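Side-chain contacts in virulence sensor protein BvgS (Bordetella pertussis, PDB 6ZJ8), which probably senses signals and, as a histidine kinase, phosphorylates itself to control virulence, with a PAS domain taking part in signal transduction: residues R27-I30 with D31-N35; W135-I138 with T139-A142; D51-L54 with D55-V59; V39-K42 with E43-L47. All coordinates share one frame; numbering follows the deposited sequence.

Contact 1: residues R27-I30 with D31-N35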
# COMPACT_ATOMS: atom_id res chain seq x y z
N ARG A 27 11.75 -10.21 -6.91
CA ARG A 27 12.54 -9.02 -7.21
C ARG A 27 11.71 -7.98 -7.95
O ARG A 27 11.75 -6.79 -7.63
CB ARG A 27 13.78 -9.41 -8.02
CG ARG A 27 14.72 -8.26 -8.35
CD ARG A 27 15.42 -7.71 -7.12
NE ARG A 27 16.36 -8.67 -6.54
CZ ARG A 27 17.00 -8.49 -5.39
NH1 ARG A 27 16.79 -7.38 -4.68
NH2 ARG A 27 17.83 -9.41 -4.93
N VAL A 28 10.94 -8.42 -8.95
CA VAL A 28 10.09 -7.49 -9.69
C VAL A 28 8.94 -7.00 -8.82
O VAL A 28 8.60 -5.81 -8.81
CB VAL A 28 9.58 -8.14 -10.98
CG1 VAL A 28 8.66 -7.20 -11.73
CG2 VAL A 28 10.75 -8.56 -11.86
N LEU A 29 8.32 -7.92 -8.07
CA LEU A 29 7.13 -7.56 -7.30
C LEU A 29 7.46 -6.53 -6.22
O LEU A 29 6.65 -5.63 -5.95
CB LEU A 29 6.52 -8.81 -6.67
CG LEU A 29 5.44 -8.57 -5.62
CD1 LEU A 29 4.32 -7.72 -6.19
CD2 LEU A 29 4.91 -9.90 -5.10
N ILE A 30 8.63 -6.64 -5.61
CA ILE A 30 8.99 -5.81 -4.47
C ILE A 30 9.85 -4.63 -4.88
O ILE A 30 9.61 -3.50 -4.46
CB ILE A 30 9.68 -6.67 -3.39
CG1 ILE A 30 8.64 -7.58 -2.73
CG2 ILE A 30 10.37 -5.79 -2.36
CD1 ILE A 30 9.24 -8.70 -1.92
N ASP A 31 10.87 -4.86 -5.71
CA ASP A 31 11.77 -3.81 -6.14
C ASP A 31 11.34 -3.16 -7.46
O ASP A 31 12.00 -2.21 -7.89
CB ASP A 31 13.20 -4.34 -6.31
CG ASP A 31 13.89 -4.59 -4.99
OD1 ASP A 31 13.43 -4.04 -3.96
OD2 ASP A 31 14.90 -5.32 -4.98
N GLY A 32 10.28 -3.64 -8.10
CA GLY A 32 9.98 -3.19 -9.44
C GLY A 32 8.52 -3.01 -9.77
O GLY A 32 8.11 -3.23 -10.92
N THR A 33 7.71 -2.62 -8.80
CA THR A 33 6.33 -2.24 -9.06
C THR A 33 6.10 -0.81 -8.60
O THR A 33 6.52 -0.44 -7.50
CB THR A 33 5.33 -3.19 -8.38
OG1 THR A 33 5.65 -3.33 -6.99
CG2 THR A 33 5.36 -4.56 -9.04
N PRO A 34 5.45 0.03 -9.42
CA PRO A 34 5.40 1.47 -9.11
C PRO A 34 4.38 1.85 -8.05
O PRO A 34 4.60 2.82 -7.32
CB PRO A 34 5.06 2.10 -10.47
CG PRO A 34 4.29 1.05 -11.18
CD PRO A 34 4.84 -0.28 -10.72
N ASN A 35 3.28 1.12 -7.96
CA ASN A 35 2.27 1.51 -6.98
C ASN A 35 2.43 0.71 -5.69
O ASN A 35 2.76 -0.48 -5.73
CB ASN A 35 0.87 1.29 -7.53
CG ASN A 35 0.57 2.18 -8.72
OD1 ASN A 35 0.94 3.36 -8.75
ND2 ASN A 35 -0.11 1.63 -9.72
O HOH W 1 8.08 -1.13 -5.50

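Contact 2: residues W135-I138 with T139-A142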
# COMPACT_ATOMS: atom_id res chain seq x y z
N TRP A 135 -2.57 1.18 -2.82
CA TRP A 135 -3.20 2.42 -3.23
C TRP A 135 -2.45 3.00 -4.42
O TRP A 135 -1.31 2.61 -4.72
CB TRP A 135 -3.27 3.43 -2.08
CG TRP A 135 -1.94 3.88 -1.58
CD1 TRP A 135 -1.20 4.93 -2.03
CD2 TRP A 135 -1.18 3.29 -0.51
NE1 TRP A 135 -0.03 5.04 -1.32
CE2 TRP A 135 0.01 4.04 -0.38
CE3 TRP A 135 -1.39 2.21 0.35
CZ2 TRP A 135 0.98 3.74 0.58
CZ3 TRP A 135 -0.42 1.91 1.29
CH2 TRP A 135 0.74 2.68 1.40
N ILE A 136 -3.10 3.94 -5.10
CA ILE A 136 -2.53 4.67 -6.23
C ILE A 136 -2.57 6.15 -5.89
O ILE A 136 -3.62 6.68 -5.51
CB ILE A 136 -3.31 4.40 -7.53
CG1 ILE A 136 -3.41 2.89 -7.80
CG2 ILE A 136 -2.63 5.11 -8.71
CD1 ILE A 136 -4.28 2.56 -8.98
N ASP A 137 -1.42 6.81 -6.02
CA ASP A 137 -1.34 8.25 -5.76
C ASP A 137 -1.92 8.98 -6.98
O ASP A 137 -1.26 9.09 -8.02
CB ASP A 137 0.10 8.66 -5.48
CG ASP A 137 0.21 10.09 -4.98
OD1 ASP A 137 -0.68 10.91 -5.30
OD2 ASP A 137 1.20 10.39 -4.28
N ILE A 138 -3.15 9.47 -6.84
CA ILE A 138 -3.81 10.15 -7.95
C ILE A 138 -3.18 11.52 -8.18
O ILE A 138 -2.99 11.95 -9.32
CB ILE A 138 -5.32 10.27 -7.69
CG1 ILE A 138 -5.93 8.89 -7.43
CG2 ILE A 138 -6.02 10.96 -8.86
CD1 ILE A 138 -5.79 7.92 -8.59
N THR A 139 -2.85 12.23 -7.09
CA THR A 139 -2.24 13.54 -7.22
C THR A 139 -0.95 13.48 -8.02
O THR A 139 -0.62 14.42 -8.77
CB THR A 139 -1.97 14.12 -5.83
OG1 THR A 139 -3.21 14.28 -5.13
CG2 THR A 139 -1.27 15.47 -5.93
N GLU A 140 -0.19 12.39 -7.88
CA GLU A 140 1.05 12.24 -8.64
C GLU A 140 0.77 12.26 -10.14
O GLU A 140 1.54 12.83 -10.92
CB GLU A 140 1.76 10.95 -8.24
CG GLU A 140 3.15 10.79 -8.83
CD GLU A 140 4.14 11.75 -8.23
OE1 GLU A 140 3.86 12.27 -7.13
OE2 GLU A 140 5.20 11.99 -8.86
N ARG A 141 -0.33 11.63 -10.56
CA ARG A 141 -0.71 11.67 -11.98
C ARG A 141 -1.15 13.06 -12.40
O ARG A 141 -0.77 13.54 -13.47
CB ARG A 141 -1.82 10.66 -12.25
CG ARG A 141 -1.35 9.23 -12.43
CD ARG A 141 -0.91 8.61 -11.13
NE ARG A 141 -0.54 7.21 -11.31
CZ ARG A 141 0.17 6.50 -10.43
NH1 ARG A 141 0.59 7.06 -9.30
NH2 ARG A 141 0.45 5.23 -10.68
N ALA A 142 -1.97 13.71 -11.57
CA ALA A 142 -2.46 15.04 -11.92
C ALA A 142 -1.32 16.04 -12.01
O ALA A 142 -1.31 16.90 -12.90
CB ALA A 142 -3.50 15.49 -10.89
O HOH W 2 0.99 5.25 -6.57
O HOH W 3 2.21 12.95 -4.37

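Contact 3: residues D51-L54 with D55-V59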
# COMPACT_ATOMS: atom_id res chain seq x y z
N ASP A 51 8.61 -1.74 -2.48
CA ASP A 51 9.38 -0.54 -2.16
C ASP A 51 8.55 0.72 -2.33
O ASP A 51 8.83 1.73 -1.67
CB ASP A 51 10.63 -0.47 -3.03
CG ASP A 51 11.62 -1.57 -2.72
OD1 ASP A 51 11.43 -2.28 -1.70
OD2 ASP A 51 12.58 -1.72 -3.49
N ALA A 52 7.54 0.70 -3.20
CA ALA A 52 6.64 1.84 -3.31
C ALA A 52 5.92 2.07 -1.99
O ALA A 52 5.74 3.22 -1.55
CB ALA A 52 5.64 1.63 -4.44
N TYR A 53 5.50 0.99 -1.34
CA TYR A 53 4.92 1.08 -0.00
C TYR A 53 5.95 1.64 0.99
O TYR A 53 5.72 2.67 1.64
CB TYR A 53 4.44 -0.30 0.44
CG TYR A 53 3.69 -0.32 1.75
CD1 TYR A 53 4.36 -0.17 2.95
CD2 TYR A 53 2.32 -0.50 1.78
CE1 TYR A 53 3.68 -0.19 4.15
CE2 TYR A 53 1.63 -0.52 2.98
CZ TYR A 53 2.32 -0.36 4.16
OH TYR A 53 1.63 -0.38 5.35
N LEU A 54 7.09 0.96 1.10
CA LEU A 54 8.07 1.31 2.13
C LEU A 54 8.61 2.72 1.93
O LEU A 54 8.80 3.46 2.91
CB LEU A 54 9.21 0.30 2.12
CG LEU A 54 8.80 -1.15 2.40
CD1 LEU A 54 9.96 -2.10 2.19
CD2 LEU A 54 8.24 -1.26 3.82
N ASP A 55 8.89 3.12 0.69
CA ASP A 55 9.52 4.41 0.44
C ASP A 55 8.55 5.57 0.63
O ASP A 55 9.00 6.70 0.85
CB ASP A 55 10.11 4.45 -0.97
CG ASP A 55 11.38 3.63 -1.09
OD1 ASP A 55 11.82 3.05 -0.07
OD2 ASP A 55 11.95 3.57 -2.20
N THR A 56 7.24 5.33 0.55
CA THR A 56 6.28 6.37 0.91
C THR A 56 6.59 6.92 2.30
O THR A 56 6.45 8.13 2.54
CB THR A 56 4.86 5.82 0.87
OG1 THR A 56 4.51 5.48 -0.48
CG2 THR A 56 3.86 6.84 1.43
N PHE A 57 7.02 6.05 3.21
CA PHE A 57 7.27 6.42 4.60
C PHE A 57 8.75 6.48 4.94
O PHE A 57 9.10 6.85 6.06
CB PHE A 57 6.57 5.42 5.52
CG PHE A 57 5.15 5.14 5.13
CD1 PHE A 57 4.12 5.96 5.57
CD2 PHE A 57 4.84 4.06 4.32
CE1 PHE A 57 2.81 5.71 5.21
CE2 PHE A 57 3.53 3.80 3.96
CZ PHE A 57 2.52 4.63 4.40
N GLY A 58 9.63 6.13 4.00
CA GLY A 58 11.06 6.20 4.26
C GLY A 58 11.56 5.16 5.24
O GLY A 58 12.53 5.43 5.95
N VAL A 59 10.93 3.99 5.28
CA VAL A 59 11.37 2.92 6.18
C VAL A 59 11.80 1.70 5.38
O VAL A 59 11.68 1.68 4.15
CB VAL A 59 10.26 2.54 7.18
CG1 VAL A 59 9.83 3.75 7.99
CG2 VAL A 59 9.07 1.91 6.47

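Contact 4: residues V39-K42 with E43-L47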
# COMPACT_ATOMS: atom_id res chain seq x y z
N VAL A 39 0.47 -7.14 1.58
CA VAL A 39 -0.34 -8.30 1.93
C VAL A 39 -0.40 -8.40 3.44
O VAL A 39 0.64 -8.43 4.11
CB VAL A 39 0.22 -9.60 1.32
CG1 VAL A 39 -0.62 -10.79 1.77
CG2 VAL A 39 0.26 -9.50 -0.19
N ARG A 40 -1.61 -8.45 3.98
CA ARG A 40 -1.85 -8.49 5.42
C ARG A 40 -2.70 -9.71 5.75
O ARG A 40 -3.73 -9.94 5.11
CB ARG A 40 -2.53 -7.21 5.89
CG ARG A 40 -2.96 -7.22 7.34
CD ARG A 40 -3.13 -5.81 7.89
NE ARG A 40 -3.96 -4.96 7.05
CZ ARG A 40 -4.46 -3.79 7.43
NH1 ARG A 40 -4.21 -3.32 8.64
NH2 ARG A 40 -5.21 -3.08 6.59
N ASP A 41 -2.26 -10.49 6.73
CA ASP A 41 -2.96 -11.72 7.08
C ASP A 41 -4.23 -11.41 7.86
O ASP A 41 -4.59 -10.25 8.08
CB ASP A 41 -2.03 -12.66 7.86
CG ASP A 41 -1.71 -12.15 9.26
OD1 ASP A 41 -2.18 -11.05 9.63
OD2 ASP A 41 -0.99 -12.86 9.98
N LYS A 42 -4.92 -12.46 8.29
CA LYS A 42 -6.17 -12.29 9.03
C LYS A 42 -5.94 -11.54 10.33
O LYS A 42 -6.69 -10.62 10.67
CB LYS A 42 -6.81 -13.66 9.29
CG LYS A 42 -8.07 -13.61 10.15
CD LYS A 42 -8.63 -15.00 10.39
CE LYS A 42 -9.78 -14.97 11.39
NZ LYS A 42 -10.37 -16.32 11.63
N GLU A 43 -4.91 -11.93 11.08
CA GLU A 43 -4.61 -11.31 12.37
C GLU A 43 -3.99 -9.91 12.23
O GLU A 43 -3.61 -9.33 13.25
CB GLU A 43 -3.68 -12.20 13.19
CG GLU A 43 -4.30 -13.53 13.62
CD GLU A 43 -4.20 -14.61 12.57
OE1 GLU A 43 -3.47 -14.41 11.57
OE2 GLU A 43 -4.84 -15.67 12.73
N GLY A 44 -3.88 -9.36 11.02
CA GLY A 44 -3.39 -8.02 10.83
C GLY A 44 -1.90 -7.89 10.61
O GLY A 44 -1.41 -6.76 10.45
N ARG A 45 -1.16 -8.99 10.60
CA ARG A 45 0.29 -8.93 10.41
C ARG A 45 0.63 -8.74 8.93
O ARG A 45 0.01 -9.34 8.05
CB ARG A 45 0.95 -10.20 10.94
CG ARG A 45 1.04 -10.26 12.45
CD ARG A 45 1.55 -11.60 12.95
NE ARG A 45 0.64 -12.69 12.62
CZ ARG A 45 0.69 -13.91 13.16
NH1 ARG A 45 -0.18 -14.83 12.80
NH2 ARG A 45 1.62 -14.20 14.07
N MET A 46 1.62 -7.89 8.68
CA MET A 46 2.03 -7.56 7.32
C MET A 46 3.01 -8.62 6.80
O MET A 46 4.08 -8.82 7.39
CB MET A 46 2.66 -6.17 7.28
CG MET A 46 1.68 -5.04 7.56
SD MET A 46 0.66 -4.63 6.14
CE MET A 46 1.81 -3.68 5.17
N LEU A 47 2.64 -9.28 5.71
CA LEU A 47 3.46 -10.33 5.12
C LEU A 47 4.35 -9.83 3.99
O LEU A 47 5.45 -10.35 3.81
CB LEU A 47 2.58 -11.46 4.58
CG LEU A 47 1.56 -12.02 5.58
CD1 LEU A 47 0.77 -13.14 4.93
CD2 LEU A 47 2.26 -12.50 6.83
O HOH W 4 -2.66 -4.54 11.06

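Contact 1: residues R27-I30 with D31-N35
Arg27 reaches along the surface to Asp31 where helix 17-31 ends and the chain heads for the first strand of the PAS sheet, 37-41, an i to i+4 salt bridge on the last turn. NH1 of Arg27 lies 2.8 Å from OD2 of Asp31 with an N-H...O angle of 159°. The two planes are tilted 29° from each other, yet OD2 lies at the guanidinium edge and close to its plane. In the arginine chain the bend at chi2 (68°) brings CD to 3.2 Å from Asp31 OD2, and the one at chi3 turns the guanidinium toward it. In the backbone, the bond from Asp31 N to Arg27 O (2.9 Å) continues the helix, whereas the bond from Gly32 N to Val28 O is weak, and Gly32 leaves helical torsions. Thr33 then takes over with its side chain: OG1, placed between its own N and carbonyl carbon, donates to Leu29 O from above that carbonyl's plane. Its methyl, Thr33 CG2, rests 3.5 Å from Val28 O. Thr33 OG1 is also bonded to Asn50, tying the helix end to the residue just before helix 51-57. A water bridges the exit, donating to Ile30 O at 3.0 Å and to Thr33 O at 2.6 Å.

Contact 2: residues W135-I138 with T139-A142
An aspartate N-cap joins the last strand of the PAS sheet, 128-137, to the long C-terminal helix 138-155. Asp137 holds its CG anti to the backbone N (chi1 -170°), which swings the carboxylate over the first helical turn, where OD1 accepts from Glu140 N at 3.0 Å. The N-H points well at the oxygen, with an angle of 151°, yet it arrives from above the carboxylate plane, 65° out of it. The other oxygen, OD2, faces Glu140 OE1 at 4.3 Å; a water donating to both oxygens mediates between these like charges and probably eases their repulsion. Arg141 folds back toward the strand through a bend at chi2. Its guanidinium lays one face against Ile136, whose CG2 stands 3.5 Å above the plane over the centre, and the two side chains cross at about a right angle. From there NH1 makes a weak bond to Asp137 O, and NH2 bonds to Asn35 OD1 in the linker after helix 17-31. Thr139 turns its OG1 to His113 N on strand 110-122, fastening the start of the helix to the neighbouring strand. The helix proper is under way once Ala142 N meets Ile138 O at 3.0 Å, nearly straight.

Contact 3: residues D51-L54 with D55-V59
Tyr53 and Phe57, one helical turn apart, supply the aromatic contact: CE2 of Phe57 stands 4.0 Å above one face of the tyrosine ring, offset toward its rim. With ring planes 53° apart and centroids separated by 5.6 Å, the pair is oblique, neither stacked nor edge-to-face. The tyrosine gets there with CG anti to its N (chi1 -174°), the phenylalanine with CG anti to its carbonyl carbon. Thr56 CG2 covers a face of the Phe57 ring, 3.8 Å above its centre. Both aromatic residues belong to the interior of the PAS fold, where Trp135 of the central sheet meets Tyr53 and Phe87 of helix 79-87 meets Phe57. Among polar contacts, Thr56 turns its hydroxyl back on the helix, and OG1 donates to Ala52 O at 2.8 Å, nearly in line with that carbonyl. A Schellman motif ends helix 51-57: Gly58 adopts positive phi (70°), Val59 N bonds to Leu54 O at 3.2 Å, and Gly58 N bonds weakly to Asp55 O. Leu54 O also accepts from Phe57 N, the two donors coming from opposite faces of its carbonyl plane. Apolar packing across the turn brings Leu54 CD2 to within 4.2 Å of Val59 CG2.

Contact 4: residues V39-K42 with E43-L47
Arg45 NE bonds to Asp41 OD2 across the turn of the hairpin formed by strands 37-41 and 46-49, using the oxygen's syn lone pair at 3.1 Å, with OD2 18° out of the guanidinium plane. Asp41 OD1 faces Arg45 N, but their modelled 2.5 Å is too short to take at face value, so the strength of that bond is doubtful. Asp41 CG sits between its own N and carbonyl carbon (chi1 70°), turning the carboxylate in over the turn. Glu43 OE1 lies 3.3 Å from Asp41 OD2 and forms a longer salt bridge with Arg45 NH1, at 3.5 Å. Within the loop that carries these charges a type I turn runs from Asp41 to Gly44, with Gly44 N bonded to Asp41 O. Bonds from Asp41 N to Arg45 O and from Leu47 N to Val39 O flank the non-hydrogen-bonded pair Arg40 and Met46. Arg40 CB touches Met46 SD at 4.1 Å, and a water connects Arg40 NH1 to Gly44 O. The hairpin forms one edge of the PAS sheet, strand 46-49 outermost and 37-41 next to 128-137. Since two carboxylates share one guanidinium, Arg45 probably offsets their mutual repulsion, and its salt bridge would be expected to limit rotation of the Asp41 carboxylate.

From the N terminus, contact 1 ends helix 17-31, contact 4 closes the first hairpin of the sheet, contact 3 spans helix 51-57 to its end, and contact 2, far along the chain, starts helix 138-155. All are local and in series, so none nests in or crosses another. In space, Ile30 O of contact 1 is probably hydrogen-bonded to Asp51 N of contact 3 at 2.8 Å, and Pro34 O packs against Ala52 CB at 3.3 Å. The Asn35 side chain joins contact 1 to contact 2, bringing together the N- and C-terminal helix junctions. Tyr53 touches Met46, linking contact 3 with contact 4. Contacts 2 and 4 do not touch, their centres about 25 Å apart.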